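Local structure of putative oxidoreductase (Bacteroides fragilis NCTC 9343, 3FHL) at residues V147-T152 and I229-S234; S151-Y156 and S181-Q186. The protein is probably an NAD(P)-dependent oxidoreductase of the Gfo/Idh/MocA family, pairing a nucleotide-binding Rossmann domain with an alpha/beta domain; its substrate is not established. All blocks are in the same frame, centred on the assembly; numbering follows the deposited sequence.

Contact 1 of 2, residues V147-T152 and I229-S234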
loop_
_atom_site.group_PDB
_atom_site.type_symbol
_atom_site.label_atom_id
_atom_site.label_comp_id
_atom_site.label_asym_id
_atom_site.label_seq_id
_atom_site.Cartn_x
_atom_site.Cartn_y
_atom_site.Cartn_z
ATOM N N VAL C 147 12.203 -9.215 3.863
ATOM C CA VAL C 147 12.462 -7.771 3.933
ATOM C C VAL C 147 11.200 -6.920 4.024
ATOM O O VAL C 147 11.254 -5.785 4.503
ATOM C CB VAL C 147 13.386 -7.276 2.778
ATOM C CG1 VAL C 147 14.684 -8.070 2.738
ATOM C CG2 VAL C 147 12.680 -7.345 1.414
ATOM N N GLU C 148 10.059 -7.457 3.586
ATOM C CA GLU C 148 8.830 -6.674 3.579
ATOM C C GLU C 148 7.594 -7.532 3.802
ATOM O O GLU C 148 7.499 -8.626 3.267
ATOM C CB GLU C 148 8.691 -5.880 2.261
ATOM C CG GLU C 148 7.414 -5.032 2.190
ATOM C CD GLU C 148 7.425 -3.964 1.099
ATOM O OE1 GLU C 148 8.013 -4.212 0.019
ATOM O OE2 GLU C 148 6.823 -2.886 1.335
ATOM N N TYR C 149 6.655 -7.001 4.584
ATOM C CA TYR C 149 5.427 -7.689 4.946
ATOM C C TYR C 149 4.298 -6.696 4.778
ATOM O O TYR C 149 4.274 -5.646 5.437
ATOM C CB TYR C 149 5.523 -8.110 6.423
ATOM C CG TYR C 149 4.281 -8.700 7.062
ATOM C CD1 TYR C 149 4.015 -10.074 6.969
ATOM C CD2 TYR C 149 3.404 -7.900 7.799
ATOM C CE1 TYR C 149 2.913 -10.627 7.592
ATOM C CE2 TYR C 149 2.288 -8.436 8.421
ATOM C CZ TYR C 149 2.053 -9.806 8.321
ATOM O OH TYR C 149 0.952 -10.341 8.928
ATOM N N GLU C 150 3.367 -7.035 3.898
ATOM C CA GLU C 150 2.175 -6.227 3.669
ATOM C C GLU C 150 0.956 -7.061 3.933
ATOM O O GLU C 150 0.840 -8.182 3.426
ATOM C CB GLU C 150 2.128 -5.733 2.227
ATOM C CG GLU C 150 3.298 -4.811 1.873
ATOM C CD GLU C 150 3.525 -4.694 0.383
ATOM O OE1 GLU C 150 2.561 -4.435 -0.372
ATOM O OE2 GLU C 150 4.682 -4.860 -0.032
ATOM N N SER C 151 0.031 -6.514 4.704
ATOM C CA SER C 151 -1.168 -7.250 5.066
ATOM C C SER C 151 -2.351 -6.293 4.935
ATOM O O SER C 151 -2.369 -5.233 5.550
ATOM C CB SER C 151 -1.011 -7.811 6.500
ATOM O OG SER C 151 -2.233 -8.288 7.041
ATOM N N THR C 152 -3.338 -6.667 4.126
ATOM C CA THR C 152 -4.434 -5.778 3.784
ATOM C C THR C 152 -5.780 -6.480 3.775
ATOM O O THR C 152 -5.885 -7.571 3.225
ATOM C CB THR C 152 -4.237 -5.198 2.341
ATOM O OG1 THR C 152 -2.973 -4.543 2.256
ATOM C CG2 THR C 152 -5.377 -4.224 1.922
ATOM N N ILE C 229 6.936 -2.990 7.352
ATOM C CA ILE C 229 5.570 -3.446 7.640
ATOM C C ILE C 229 4.509 -2.458 7.171
ATOM O O ILE C 229 4.537 -1.289 7.538
ATOM C CB ILE C 229 5.355 -3.701 9.165
ATOM C CG1 ILE C 229 6.193 -4.885 9.648
ATOM C CG2 ILE C 229 3.872 -3.932 9.489
ATOM C CD1 ILE C 229 5.878 -5.309 11.062
ATOM N N THR C 230 3.566 -2.933 6.360
ATOM C CA THR C 230 2.400 -2.119 6.002
ATOM C C THR C 230 1.128 -2.882 6.319
ATOM O O THR C 230 0.934 -4.001 5.834
ATOM C CB THR C 230 2.363 -1.759 4.495
ATOM O OG1 THR C 230 3.616 -1.221 4.093
ATOM C CG2 THR C 230 1.298 -0.726 4.216
ATOM N N LEU C 231 0.252 -2.271 7.113
ATOM C CA LEU C 231 -1.078 -2.825 7.384
ATOM C C LEU C 231 -2.146 -1.885 6.832
ATOM O O LEU C 231 -2.099 -0.672 7.057
ATOM C CB LEU C 231 -1.274 -3.057 8.895
ATOM C CG LEU C 231 -0.090 -3.707 9.634
ATOM C CD1 LEU C 231 -0.312 -3.672 11.136
ATOM C CD2 LEU C 231 0.106 -5.158 9.167
ATOM N N LYS C 232 -3.110 -2.436 6.106
ATOM C CA LYS C 232 -4.084 -1.611 5.403
ATOM C C LYS C 232 -5.458 -2.223 5.405
ATOM O O LYS C 232 -5.592 -3.441 5.374
ATOM C CB LYS C 232 -3.695 -1.486 3.931
ATOM C CG LYS C 232 -2.865 -0.316 3.551
ATOM C CD LYS C 232 -2.681 -0.266 2.023
ATOM C CE LYS C 232 -3.706 0.622 1.345
ATOM N NZ LYS C 232 -3.278 0.895 -0.078
ATOM N N ALA C 233 -6.475 -1.368 5.385
ATOM C CA ALA C 233 -7.831 -1.807 5.048
ATOM C C ALA C 233 -8.623 -0.657 4.475
ATOM O O ALA C 233 -8.352 0.496 4.794
ATOM C CB ALA C 233 -8.560 -2.386 6.258
ATOM N N SER C 234 -9.621 -0.976 3.651
ATOM C CA SER C 234 -10.429 0.047 3.012
ATOM C C SER C 234 -11.746 -0.558 2.574
ATOM O O SER C 234 -11.797 -1.728 2.198
ATOM C CB SER C 234 -9.699 0.629 1.787
ATOM O OG SER C 234 -10.487 1.627 1.140
HETATM O O HOH W 1 5.813 -2.700 3.874
HETATM O O HOH W 2 -0.532 -3.289 3.409
#
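Y149 O accepts a hydrogen bond from T230 N, 3.0 Å away, and two more, S151 N to T230 O and K232 N to S151 O, carry the pairing on along two parallel strands. T230 thus gives its N-H and takes one with its carbonyl, as does S151 on the other strand. The CA-H groups of I229 and L231 also turn to the carbonyls of Y149 and S151; L231 CA is 3.3 Å from S151 O. Strands 146-154 and 228-234 are the parallel pair within the otherwise antiparallel sheet of the C-terminal alpha/beta domain, and helix 180-191 covers the face bearing Y149, S151, I229 and L231. There L231 leaves its strand with CB 4.1 Å from S151 O; with CG beside its own backbone N (chi1 -44°), CD2 swings back over the partner strand, 3.9 Å from S151 CB and 4.0 Å from Y149 CE2. It meets the tyrosine ring at its edge, near the ring plane, as does I229 CG2, while F191 packs edge-to-face with that ring. On the other face T152 OG1 lies 3.6 Å from K232 CB, the two side chains running alongside each other. A water bridges E148 OE2 and T230 OG1, and K232 NZ forms salt bridges with E241 and with E148 and E150 of the second subunit.

Contact 2 of 2, residues S151-Y156 and S181-Q186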
loop_
_atom_site.group_PDB
_atom_site.type_symbol
_atom_site.label_atom_id
_atom_site.label_comp_id
_atom_site.label_asym_id
_atom_site.label_seq_id
_atom_site.Cartn_x
_atom_site.Cartn_y
_atom_site.Cartn_z
ATOM N N SER C 151 0.031 -6.514 4.704
ATOM C CA SER C 151 -1.168 -7.250 5.066
ATOM C C SER C 151 -2.351 -6.293 4.935
ATOM O O SER C 151 -2.369 -5.233 5.550
ATOM C CB SER C 151 -1.011 -7.811 6.500
ATOM O OG SER C 151 -2.233 -8.288 7.041
ATOM N N THR C 152 -3.338 -6.667 4.126
ATOM C CA THR C 152 -4.434 -5.778 3.784
ATOM C C THR C 152 -5.780 -6.480 3.775
ATOM O O THR C 152 -5.885 -7.571 3.225
ATOM C CB THR C 152 -4.237 -5.198 2.341
ATOM O OG1 THR C 152 -2.973 -4.543 2.256
ATOM C CG2 THR C 152 -5.377 -4.224 1.922
ATOM N N PHE C 153 -6.800 -5.858 4.373
ATOM C CA PHE C 153 -8.189 -6.263 4.132
ATOM C C PHE C 153 -8.891 -5.336 3.138
ATOM O O PHE C 153 -9.326 -4.230 3.479
ATOM C CB PHE C 153 -9.007 -6.316 5.428
ATOM C CG PHE C 153 -8.879 -7.601 6.196
ATOM C CD1 PHE C 153 -9.030 -8.836 5.561
ATOM C CD2 PHE C 153 -8.646 -7.577 7.572
ATOM C CE1 PHE C 153 -8.926 -10.023 6.283
ATOM C CE2 PHE C 153 -8.539 -8.765 8.302
ATOM C CZ PHE C 153 -8.678 -9.984 7.658
ATOM N N ALA C 154 -9.018 -5.816 1.907
ATOM C CA ALA C 154 -9.647 -5.077 0.835
ATOM C C ALA C 154 -11.139 -5.369 0.799
ATOM O O ALA C 154 -11.563 -6.527 0.724
ATOM C CB ALA C 154 -9.002 -5.458 -0.469
ATOM N N ARG C 155 -11.943 -4.320 0.868
ATOM C CA ARG C 155 -13.389 -4.486 0.781
ATOM C C ARG C 155 -13.959 -3.450 -0.178
ATOM O O ARG C 155 -13.294 -2.481 -0.514
ATOM C CB ARG C 155 -14.030 -4.335 2.170
ATOM C CG ARG C 155 -13.622 -5.419 3.172
ATOM C CD ARG C 155 -14.587 -5.504 4.346
ATOM N NE ARG C 155 -14.352 -6.695 5.164
ATOM C CZ ARG C 155 -14.887 -6.913 6.365
ATOM N NH1 ARG C 155 -15.697 -6.014 6.919
ATOM N NH2 ARG C 155 -14.600 -8.035 7.017
ATOM N N TYR C 156 -15.191 -3.663 -0.622
ATOM C CA TYR C 156 -15.861 -2.688 -1.451
ATOM C C TYR C 156 -17.328 -2.590 -1.064
ATOM O O TYR C 156 -18.127 -3.452 -1.423
ATOM C CB TYR C 156 -15.696 -2.987 -2.960
ATOM C CG TYR C 156 -16.374 -1.939 -3.823
ATOM C CD1 TYR C 156 -15.835 -0.655 -3.944
ATOM C CD2 TYR C 156 -17.581 -2.209 -4.471
ATOM C CE1 TYR C 156 -16.467 0.318 -4.704
ATOM C CE2 TYR C 156 -18.231 -1.243 -5.217
ATOM C CZ TYR C 156 -17.665 0.022 -5.333
ATOM O OH TYR C 156 -18.293 0.993 -6.072
ATOM N N SER C 181 -7.338 -4.308 14.398
ATOM C CA SER C 181 -7.008 -5.173 15.538
ATOM C C SER C 181 -6.484 -6.530 15.068
ATOM O O SER C 181 -5.425 -6.958 15.511
ATOM C CB SER C 181 -8.199 -5.357 16.490
ATOM O OG SER C 181 -9.322 -5.891 15.801
ATOM N N HIS C 182 -7.184 -7.168 14.130
ATOM C CA HIS C 182 -6.745 -8.468 13.606
ATOM C C HIS C 182 -5.375 -8.416 12.928
ATOM O O HIS C 182 -4.553 -9.307 13.122
ATOM C CB HIS C 182 -7.764 -9.051 12.612
ATOM C CG HIS C 182 -9.121 -9.287 13.191
ATOM N ND1 HIS C 182 -9.385 -10.305 14.080
ATOM C CD2 HIS C 182 -10.303 -8.664 12.970
ATOM C CE1 HIS C 182 -10.665 -10.282 14.401
ATOM N NE2 HIS C 182 -11.245 -9.298 13.738
ATOM N N LEU C 183 -5.133 -7.374 12.133
ATOM C CA LEU C 183 -3.894 -7.268 11.354
ATOM C C LEU C 183 -2.707 -6.939 12.231
ATOM O O LEU C 183 -1.611 -7.444 12.004
ATOM C CB LEU C 183 -4.021 -6.194 10.250
ATOM C CG LEU C 183 -5.167 -6.386 9.238
ATOM C CD1 LEU C 183 -5.041 -5.404 8.100
ATOM C CD2 LEU C 183 -5.196 -7.823 8.671
ATOM N N ILE C 184 -2.919 -6.025 13.174
ATOM C CA ILE C 184 -1.895 -5.651 14.139
ATOM C C ILE C 184 -1.517 -6.848 15.023
ATOM O O ILE C 184 -0.334 -7.124 15.212
ATOM C CB ILE C 184 -2.342 -4.463 15.024
ATOM C CG1 ILE C 184 -2.463 -3.178 14.190
ATOM C CG2 ILE C 184 -1.321 -4.241 16.119
ATOM C CD1 ILE C 184 -3.378 -2.114 14.778
ATOM N N ASP C 185 -2.523 -7.555 15.545
ATOM C CA ASP C 185 -2.260 -8.780 16.325
ATOM C C ASP C 185 -1.340 -9.767 15.606
ATOM O O ASP C 185 -0.322 -10.200 16.159
ATOM C CB ASP C 185 -3.565 -9.468 16.715
ATOM C CG ASP C 185 -3.331 -10.751 17.502
ATOM O OD1 ASP C 185 -2.734 -10.684 18.615
ATOM O OD2 ASP C 185 -3.743 -11.821 16.997
ATOM N N GLN C 186 -1.676 -10.065 14.353
ATOM C CA GLN C 186 -0.852 -10.911 13.498
ATOM C C GLN C 186 0.558 -10.376 13.336
ATOM O O GLN C 186 1.513 -11.148 13.430
ATOM C CB GLN C 186 -1.499 -11.074 12.119
ATOM C CG GLN C 186 -2.756 -11.975 12.079
ATOM C CD GLN C 186 -3.414 -11.967 10.704
ATOM O OE1 GLN C 186 -3.099 -11.120 9.872
ATOM N NE2 GLN C 186 -4.333 -12.909 10.460
HETATM O O HOH W 3 -1.275 -8.885 9.593
#
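The F153 ring meets helix 180-191 through its CD2-CE2 side. H182 CB sits at the edge of the phenyl ring, near its plane, 4.4 Å from F153 CE2, while the methyl L183 CD2 approaches obliquely, 3.5 Å from the same carbon. Over one face of the H182 imidazole lies S181 OG, displaced toward the rim. R243 makes a cation-pi contact with the F153 ring.

L183 does most of the touching from the helix side, and its two methyls divide the work. CD2 fits between the F153 ring and S151, coming 3.4 Å from S151 OG. CD1 touches the strand backbone instead, 3.7 Å from S151 O. With CG beside the backbone N (chi1 -58°), the fork at CG is set against the strand, one methyl to each target.

The polar side of the contact is made through water. One water accepts a hydrogen bond from S151 OG and donates to L183 O and to Q186 OE1, the last at 2.9 Å. S151 OG, beside its own carbonyl carbon at chi1 167°, is also hydrogen-bonded to R243, while Q186 NE2 goes to the backbone carbonyl of R125, which helps fix the rotation of the amide.

The helix runs nearly antiparallel to the strand, at 164°, with the axes 9.3 Å apart, and packs along it on one face of the sheet of the C-terminal alpha/beta domain. I184 turns past this contact to L231 on the neighbouring strand 228-234 and to I337 and I338 of helix 328-347, so the same side chain meets the sheet and that helix.

Coming from the N-terminal Rossmann domain, the chain enters strand 146-154, where both contacts start. Contact 2 closes first: after 151-156 the chain passes through residues of which 161-172 are not modelled, then the short helix 175-178, and returns as helix 180-191. Contact 1 closes later, when strands 194-202 and 213-221 have been laid down and strand 228-234 arrives parallel beside 146-154. The loop of contact 2 therefore lies wholly within the larger one of contact 1, the two sharing S151 and T152. They also touch directly, F153 N lying 2.9 Å from K232 O and L183 CD1 packing on that carbonyl, so strand pairing and helix cover meet at one place.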